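Side-chain contacts in CmeC (Campylobacter jejuni, PDB 4MT4), which forms a trimeric outer-membrane channel and probably serves as the exit duct of a drug efflux system: residues L62-M67 and K465-S470; G75-S80 and R131-A136; E145-A150 and L279-Q284. All blocks are in the same frame, centred on the assembly; numbering follows the deposited sequence.

Interaction 1 (L62-M67 and K465-S470); sequences LAFIHM and KNLDMS
The ring of F64 is met obliquely by two apolar ends from the loop 465-470: methyl CD2 of L467 and methyl CE of M469. CD2 of L467 lies 3.7 Å from CG of F64 and stays as near to CD2 of the ring, so the methyl sits at the root of the phenyl group rather than at its far end. F64 and L467 lie flank to flank, running opposite ways. M469 CE is looser on the ring, 4.5 Å from F64 CD1, and reaches the neighbouring side chain too, 4.1 Å from I65 CG1. Bends at chi2 (-64°) and chi3 (-68°) kink the M469 chain on its way to the helix and set its methyl against I65 and F64. The loop has its own brace: OD1 of D468 accepts from the backbone N of S470, two residues on, which makes an Asx turn, and also from S470 OG, while OD2 of D468 forms a salt bridge with K55. I65 also packs on V356 of a second subunit. The contact is purely apolar across the two segments, and is a C-terminal tail laid on helix 58-79 in the helical part of an outer membrane factor trimer.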
# COMPACT_ATOMS: atom_id res chain seq x y z
N LEU B 62 -14.74 -1.67 9.94
CA LEU B 62 -14.62 -1.06 8.62
C LEU B 62 -15.18 -1.98 7.54
O LEU B 62 -15.89 -1.53 6.64
CB LEU B 62 -13.16 -0.73 8.31
CG LEU B 62 -12.54 0.45 9.06
CD1 LEU B 62 -11.05 0.55 8.77
CD2 LEU B 62 -13.25 1.75 8.70
N ALA B 63 -14.85 -3.26 7.63
CA ALA B 63 -15.33 -4.26 6.68
C ALA B 63 -16.84 -4.41 6.77
O ALA B 63 -17.50 -4.68 5.76
CB ALA B 63 -14.65 -5.59 6.93
N PHE B 64 -17.39 -4.25 7.97
CA PHE B 64 -18.83 -4.32 8.18
C PHE B 64 -19.51 -3.11 7.55
O PHE B 64 -20.57 -3.23 6.94
CB PHE B 64 -19.16 -4.40 9.68
CG PHE B 64 -20.60 -4.73 9.96
CD1 PHE B 64 -21.54 -3.73 10.10
CD2 PHE B 64 -21.01 -6.05 10.10
CE1 PHE B 64 -22.86 -4.02 10.37
CE2 PHE B 64 -22.34 -6.35 10.37
CZ PHE B 64 -23.26 -5.34 10.50
N ILE B 65 -18.89 -1.94 7.71
CA ILE B 65 -19.43 -0.70 7.17
C ILE B 65 -19.39 -0.70 5.65
O ILE B 65 -20.33 -0.26 4.99
CB ILE B 65 -18.65 0.52 7.72
CG1 ILE B 65 -18.81 0.61 9.24
CG2 ILE B 65 -19.13 1.81 7.06
CD1 ILE B 65 -17.93 1.65 9.88
N HIS B 66 -18.29 -1.20 5.10
CA HIS B 66 -18.14 -1.33 3.65
C HIS B 66 -19.26 -2.18 3.06
O HIS B 66 -19.73 -1.92 1.95
CB HIS B 66 -16.78 -1.94 3.30
CG HIS B 66 -15.62 -1.03 3.58
ND1 HIS B 66 -15.73 0.34 3.60
CD2 HIS B 66 -14.32 -1.31 3.86
CE1 HIS B 66 -14.56 0.87 3.87
NE2 HIS B 66 -13.68 -0.10 4.04
N MET B 67 -19.69 -3.18 3.81
CA MET B 67 -20.79 -4.05 3.41
C MET B 67 -22.12 -3.28 3.43
O MET B 67 -22.94 -3.43 2.53
CB MET B 67 -20.87 -5.27 4.32
CG MET B 67 -22.02 -6.21 4.03
SD MET B 67 -21.99 -7.66 5.10
CE MET B 67 -21.97 -6.89 6.72
N LYS B 465 -22.99 -10.70 16.02
CA LYS B 465 -23.85 -10.38 17.16
C LYS B 465 -23.20 -9.44 18.17
O LYS B 465 -23.85 -8.52 18.68
CB LYS B 465 -24.26 -11.68 17.86
CG LYS B 465 -23.15 -12.72 17.86
CD LYS B 465 -23.55 -14.00 18.58
CE LYS B 465 -23.39 -13.87 20.08
NZ LYS B 465 -23.32 -15.20 20.74
N ASN B 466 -21.92 -9.66 18.45
CA ASN B 466 -21.22 -8.91 19.49
C ASN B 466 -20.35 -7.78 18.96
O ASN B 466 -19.62 -7.15 19.72
CB ASN B 466 -20.37 -9.86 20.33
CG ASN B 466 -21.20 -10.92 21.04
OD1 ASN B 466 -20.88 -12.11 21.00
ND2 ASN B 466 -22.27 -10.48 21.70
N LEU B 467 -20.41 -7.54 17.65
CA LEU B 467 -19.62 -6.47 17.05
C LEU B 467 -20.07 -5.12 17.60
O LEU B 467 -21.22 -4.72 17.45
CB LEU B 467 -19.75 -6.49 15.53
CG LEU B 467 -18.85 -5.52 14.76
CD1 LEU B 467 -17.38 -5.82 15.01
CD2 LEU B 467 -19.17 -5.55 13.27
N ASP B 468 -19.15 -4.42 18.26
CA ASP B 468 -19.47 -3.15 18.92
C ASP B 468 -19.70 -2.04 17.90
O ASP B 468 -18.75 -1.50 17.34
CB ASP B 468 -18.35 -2.76 19.89
CG ASP B 468 -18.79 -1.70 20.89
OD1 ASP B 468 -19.50 -0.75 20.50
OD2 ASP B 468 -18.42 -1.83 22.08
N MET B 469 -20.96 -1.71 17.68
CA MET B 469 -21.33 -0.58 16.84
C MET B 469 -22.11 0.43 17.67
O MET B 469 -22.99 1.13 17.16
CB MET B 469 -22.15 -1.04 15.63
CG MET B 469 -21.46 -2.11 14.80
SD MET B 469 -19.94 -1.55 14.03
CE MET B 469 -20.56 -0.36 12.85
N SER B 470 -21.79 0.50 18.96
CA SER B 470 -22.51 1.36 19.90
C SER B 470 -22.15 2.83 19.73
O SER B 470 -22.79 3.70 20.32
CB SER B 470 -22.23 0.92 21.34
OG SER B 470 -20.91 1.26 21.72

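Interaction 2 (G75-S80 and R131-A136); sequences GIDFSS and RDTYRA
Two antiparallel helices of the outer membrane factor fold pack here where the helical body meets the beta-strands: the C-terminal end of helix 58-79 and the start of helix 129-195. Their local axes come within 8.6 Å at an angle of 167°, and the backbones are nearest at D77 and Y134, whose CA atoms are 5.2 Å apart. One part of the contact is F78 against Y134. The two side chains run out alongside each other, with ring centroids 5.6 Å apart and planes inclined obliquely at 59°. Both rings are swung anti to their backbone nitrogens (chi1 175° for F78), which sends them out along the same flank of the helix pair. CE1 and CD1 of Y134 do the touching: CE1 sits at the edge of the F78 ring, near its plane, 3.6 Å from F78 CD1, and equally close to F78 CB. CD1 of Y134 presses on the F78 backbone, 3.6 Å from CA.

On another side of the interface D77 passes across T133, roughly perpendicular to it, its CG 3.9 Å from the methyl CG2 of T133. The polar ends of both residues are engaged by other groups: OD2 of D77 is hydrogen-bonded to S137 and Q73, and OG1 of T133 to the backbone oxygen of K129. The D77 carboxylate thus links the two helices through S137, one turn beyond T133. Between these helices the chain runs through strands 84-96 and 109-124. Helix 273-293 lies against helix 129-195, with V291 touching T133 and L288 touching A136, while I76 and S79 of helix 58-79 pack on N343 and H336 of a second subunit.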
# COMPACT_ATOMS: atom_id res chain seq x y z
N GLY B 75 -29.51 -0.15 -2.94
CA GLY B 75 -30.82 0.45 -2.77
C GLY B 75 -31.02 1.63 -3.69
O GLY B 75 -32.12 1.87 -4.18
N ILE B 76 -29.94 2.38 -3.91
CA ILE B 76 -29.96 3.53 -4.81
C ILE B 76 -30.24 3.09 -6.25
O ILE B 76 -31.06 3.69 -6.94
CB ILE B 76 -28.63 4.30 -4.77
CG1 ILE B 76 -28.39 4.90 -3.38
CG2 ILE B 76 -28.61 5.40 -5.81
CD1 ILE B 76 -27.07 5.63 -3.24
N ASP B 77 -29.55 2.04 -6.68
CA ASP B 77 -29.66 1.56 -8.05
C ASP B 77 -30.96 0.80 -8.31
O ASP B 77 -31.39 0.68 -9.45
CB ASP B 77 -28.46 0.67 -8.40
CG ASP B 77 -27.17 1.45 -8.52
OD1 ASP B 77 -27.23 2.64 -8.90
OD2 ASP B 77 -26.10 0.88 -8.24
N PHE B 78 -31.58 0.30 -7.25
CA PHE B 78 -32.88 -0.35 -7.38
C PHE B 78 -33.96 0.67 -7.71
O PHE B 78 -34.91 0.38 -8.44
CB PHE B 78 -33.25 -1.11 -6.10
CG PHE B 78 -34.63 -1.71 -6.13
CD1 PHE B 78 -34.85 -2.93 -6.76
CD2 PHE B 78 -35.71 -1.07 -5.54
CE1 PHE B 78 -36.12 -3.49 -6.80
CE2 PHE B 78 -36.97 -1.62 -5.57
CZ PHE B 78 -37.18 -2.83 -6.20
N SER B 79 -33.81 1.87 -7.16
CA SER B 79 -34.79 2.93 -7.33
C SER B 79 -34.88 3.39 -8.78
O SER B 79 -35.92 3.88 -9.22
CB SER B 79 -34.46 4.12 -6.43
OG SER B 79 -33.26 4.74 -6.84
N SER B 80 -33.79 3.21 -9.52
CA SER B 80 -33.74 3.65 -10.91
C SER B 80 -34.57 2.76 -11.84
O SER B 80 -34.68 3.04 -13.04
CB SER B 80 -32.29 3.68 -11.39
OG SER B 80 -31.54 4.61 -10.62
N ARG B 131 -31.27 -2.27 -15.29
CA ARG B 131 -31.40 -3.60 -14.69
C ARG B 131 -30.02 -4.18 -14.40
O ARG B 131 -29.80 -4.75 -13.34
CB ARG B 131 -32.19 -4.54 -15.61
CG ARG B 131 -32.47 -5.90 -14.98
CD ARG B 131 -33.41 -6.74 -15.83
NE ARG B 131 -32.71 -7.64 -16.74
CZ ARG B 131 -32.48 -8.93 -16.49
NH1 ARG B 131 -31.83 -9.67 -17.37
NH2 ARG B 131 -32.89 -9.46 -15.35
N ASP B 132 -29.10 -4.00 -15.35
CA ASP B 132 -27.74 -4.51 -15.18
C ASP B 132 -26.91 -3.62 -14.26
O ASP B 132 -25.97 -4.09 -13.62
CB ASP B 132 -27.04 -4.65 -16.54
CG ASP B 132 -27.58 -5.81 -17.36
OD1 ASP B 132 -28.35 -6.62 -16.80
OD2 ASP B 132 -27.23 -5.92 -18.55
N THR B 133 -27.27 -2.34 -14.18
CA THR B 133 -26.65 -1.45 -13.21
C THR B 133 -26.99 -1.94 -11.81
O THR B 133 -26.15 -1.93 -10.91
CB THR B 133 -27.13 0.01 -13.38
OG1 THR B 133 -26.73 0.50 -14.67
CG2 THR B 133 -26.52 0.90 -12.31
N TYR B 134 -28.23 -2.38 -11.64
CA TYR B 134 -28.70 -2.95 -10.38
C TYR B 134 -28.03 -4.29 -10.08
O TYR B 134 -27.60 -4.54 -8.96
CB TYR B 134 -30.22 -3.11 -10.41
CG TYR B 134 -30.78 -3.92 -9.25
CD1 TYR B 134 -30.94 -3.34 -8.00
CD2 TYR B 134 -31.15 -5.24 -9.42
CE1 TYR B 134 -31.44 -4.07 -6.94
CE2 TYR B 134 -31.66 -5.98 -8.37
CZ TYR B 134 -31.80 -5.39 -7.13
OH TYR B 134 -32.30 -6.12 -6.08
N ARG B 135 -27.95 -5.14 -11.10
CA ARG B 135 -27.34 -6.46 -10.95
C ARG B 135 -25.85 -6.36 -10.63
O ARG B 135 -25.31 -7.19 -9.92
CB ARG B 135 -27.55 -7.29 -12.22
CG ARG B 135 -28.99 -7.69 -12.49
CD ARG B 135 -29.19 -8.04 -13.96
NE ARG B 135 -29.45 -9.46 -14.17
CZ ARG B 135 -29.37 -10.07 -15.35
NH1 ARG B 135 -29.03 -9.37 -16.43
NH2 ARG B 135 -29.62 -11.36 -15.45
N ALA B 136 -25.20 -5.33 -11.17
CA ALA B 136 -23.79 -5.09 -10.89
C ALA B 136 -23.59 -4.72 -9.43
O ALA B 136 -22.66 -5.19 -8.78
CB ALA B 136 -23.24 -3.99 -11.80

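Interaction 3 (E145-A150 and L279-Q284); sequences EYDYEA and LEKLTQ
Y146 and D147, neighbours on helix 129-195, meet E280 and K281, neighbours on helix 273-293, in a side-chain contact between helices of the outer membrane factor body. The backbones stay well apart, with Y146 CA and E280 CA 8.8 Å from each other, so the gap is spanned mainly by the tyrosine ring, E280 and the extended K281.

The nonpolar part is Y146 against E280. CG of E280 comes to the edge of the tyrosine ring, near its plane, 3.5 Å from CE2, and the two side chains cross obliquely. With E280 bent at chi2 (-70°), its carboxylate stays close by, OE2 4.0 Å from CE2 of Y146; ring and carboxylate planes are 39° apart. T456 of helix 456-463 also touches Y146, and E280 rests on S139, K142 and A143 of the helix that carries Y146.

The charged part is D147 against K281, which reach out to meet one another. K281 is fully extended beyond CG, so that its ammonium group crosses to the aspartate in a salt bridge. The two carboxylate oxygens have different partners: OD1 of D147 is hydrogen-bonded to OG of S277, whereas OD2 takes a weak hydrogen bond from K281 NZ, at 3.3 Å.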
# COMPACT_ATOMS: atom_id res chain seq x y z
N GLU B 145 -19.83 -8.84 1.12
CA GLU B 145 -20.13 -9.84 2.14
C GLU B 145 -18.98 -10.84 2.27
O GLU B 145 -18.58 -11.20 3.37
CB GLU B 145 -21.43 -10.57 1.82
CG GLU B 145 -22.69 -9.75 2.06
CD GLU B 145 -23.96 -10.55 1.83
OE1 GLU B 145 -24.06 -11.21 0.77
OE2 GLU B 145 -24.84 -10.53 2.70
N TYR B 146 -18.46 -11.27 1.12
CA TYR B 146 -17.33 -12.19 1.09
C TYR B 146 -16.06 -11.50 1.59
O TYR B 146 -15.20 -12.14 2.18
CB TYR B 146 -17.12 -12.73 -0.32
CG TYR B 146 -18.24 -13.63 -0.81
CD1 TYR B 146 -18.91 -14.48 0.07
CD2 TYR B 146 -18.63 -13.62 -2.14
CE1 TYR B 146 -19.93 -15.29 -0.37
CE2 TYR B 146 -19.65 -14.44 -2.59
CZ TYR B 146 -20.30 -15.27 -1.70
OH TYR B 146 -21.32 -16.09 -2.14
N ASP B 147 -15.96 -10.20 1.33
CA ASP B 147 -14.85 -9.40 1.82
C ASP B 147 -14.90 -9.28 3.34
O ASP B 147 -13.86 -9.21 4.00
CB ASP B 147 -14.85 -8.01 1.19
CG ASP B 147 -14.27 -8.00 -0.21
OD1 ASP B 147 -13.55 -8.96 -0.57
OD2 ASP B 147 -14.53 -7.03 -0.96
N TYR B 148 -16.11 -9.27 3.89
CA TYR B 148 -16.28 -9.21 5.34
C TYR B 148 -15.87 -10.53 5.98
O TYR B 148 -15.24 -10.55 7.03
CB TYR B 148 -17.73 -8.88 5.70
CG TYR B 148 -18.01 -8.97 7.19
CD1 TYR B 148 -17.59 -7.97 8.06
CD2 TYR B 148 -18.70 -10.06 7.72
CE1 TYR B 148 -17.85 -8.06 9.42
CE2 TYR B 148 -18.96 -10.15 9.07
CZ TYR B 148 -18.54 -9.14 9.92
OH TYR B 148 -18.80 -9.22 11.27
N GLU B 149 -16.25 -11.63 5.34
CA GLU B 149 -15.87 -12.96 5.80
C GLU B 149 -14.36 -13.14 5.74
O GLU B 149 -13.76 -13.74 6.63
CB GLU B 149 -16.57 -14.04 4.96
CG GLU B 149 -18.08 -14.04 5.06
CD GLU B 149 -18.60 -14.71 6.32
OE1 GLU B 149 -17.79 -14.99 7.23
OE2 GLU B 149 -19.82 -14.96 6.40
N ALA B 150 -13.76 -12.62 4.67
CA ALA B 150 -12.32 -12.66 4.51
C ALA B 150 -11.63 -11.82 5.57
O ALA B 150 -10.59 -12.21 6.11
CB ALA B 150 -11.93 -12.18 3.12
N LEU B 279 -14.76 -13.55 -7.45
CA LEU B 279 -15.72 -14.03 -8.43
C LEU B 279 -16.83 -13.01 -8.65
O LEU B 279 -17.14 -12.65 -9.78
CB LEU B 279 -16.32 -15.37 -8.00
CG LEU B 279 -17.40 -15.94 -8.92
CD1 LEU B 279 -16.78 -16.43 -10.22
CD2 LEU B 279 -18.20 -17.04 -8.23
N GLU B 280 -17.42 -12.54 -7.55
CA GLU B 280 -18.53 -11.60 -7.62
C GLU B 280 -18.14 -10.27 -8.24
O GLU B 280 -18.95 -9.63 -8.91
CB GLU B 280 -19.11 -11.36 -6.22
CG GLU B 280 -19.78 -12.58 -5.61
CD GLU B 280 -21.09 -12.95 -6.30
OE1 GLU B 280 -21.62 -12.13 -7.08
OE2 GLU B 280 -21.59 -14.06 -6.05
N LYS B 281 -16.90 -9.85 -8.02
CA LYS B 281 -16.40 -8.62 -8.61
C LYS B 281 -16.22 -8.78 -10.12
O LYS B 281 -16.23 -7.80 -10.86
CB LYS B 281 -15.08 -8.21 -7.95
CG LYS B 281 -15.25 -7.73 -6.52
CD LYS B 281 -13.93 -7.37 -5.89
CE LYS B 281 -14.10 -6.97 -4.43
NZ LYS B 281 -12.82 -6.57 -3.79
N LEU B 282 -16.07 -10.03 -10.56
CA LEU B 282 -15.94 -10.33 -11.98
C LEU B 282 -17.30 -10.26 -12.68
O LEU B 282 -17.41 -9.69 -13.76
CB LEU B 282 -15.31 -11.70 -12.19
CG LEU B 282 -15.27 -12.24 -13.62
CD1 LEU B 282 -14.54 -11.27 -14.55
CD2 LEU B 282 -14.63 -13.62 -13.66
N THR B 283 -18.33 -10.83 -12.05
CA THR B 283 -19.68 -10.77 -12.61
C THR B 283 -20.20 -9.34 -12.58
O THR B 283 -21.02 -8.94 -13.41
CB THR B 283 -20.68 -11.66 -11.84
OG1 THR B 283 -21.39 -10.86 -10.88
CG2 THR B 283 -19.96 -12.78 -11.12
N GLN B 284 -19.72 -8.57 -11.61
CA GLN B 284 -20.10 -7.17 -11.48
C GLN B 284 -19.65 -6.38 -12.70
O GLN B 284 -20.42 -5.63 -13.29
CB GLN B 284 -19.50 -6.57 -10.21
CG GLN B 284 -19.73 -5.07 -10.08
CD GLN B 284 -19.12 -4.50 -8.81
OE1 GLN B 284 -18.11 -4.99 -8.32
NE2 GLN B 284 -19.75 -3.46 -8.27

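Overall arrangement
The three contacts join helices 58-79, 129-195 and 273-293 and the C-terminal tail. Interactions 1 and 2 both use helix 58-79, with centres about 24 Å apart and no touch between them; interactions 2 and 3 share helix 129-195, their centres about 17 Å apart, and A136 of interaction 2 packs on Q284 of interaction 3. Interaction 3 is also about 17 Å from interaction 1 between centres and touches it, Y148 packing on A63 and F64, and E145 on M67. Along the chain interaction 2 closes before interaction 3 opens, both nested within the span closed by interaction 1. The chain's first and last parts thus meet in one subunit, and interactions 1 and 2 also border a second subunit.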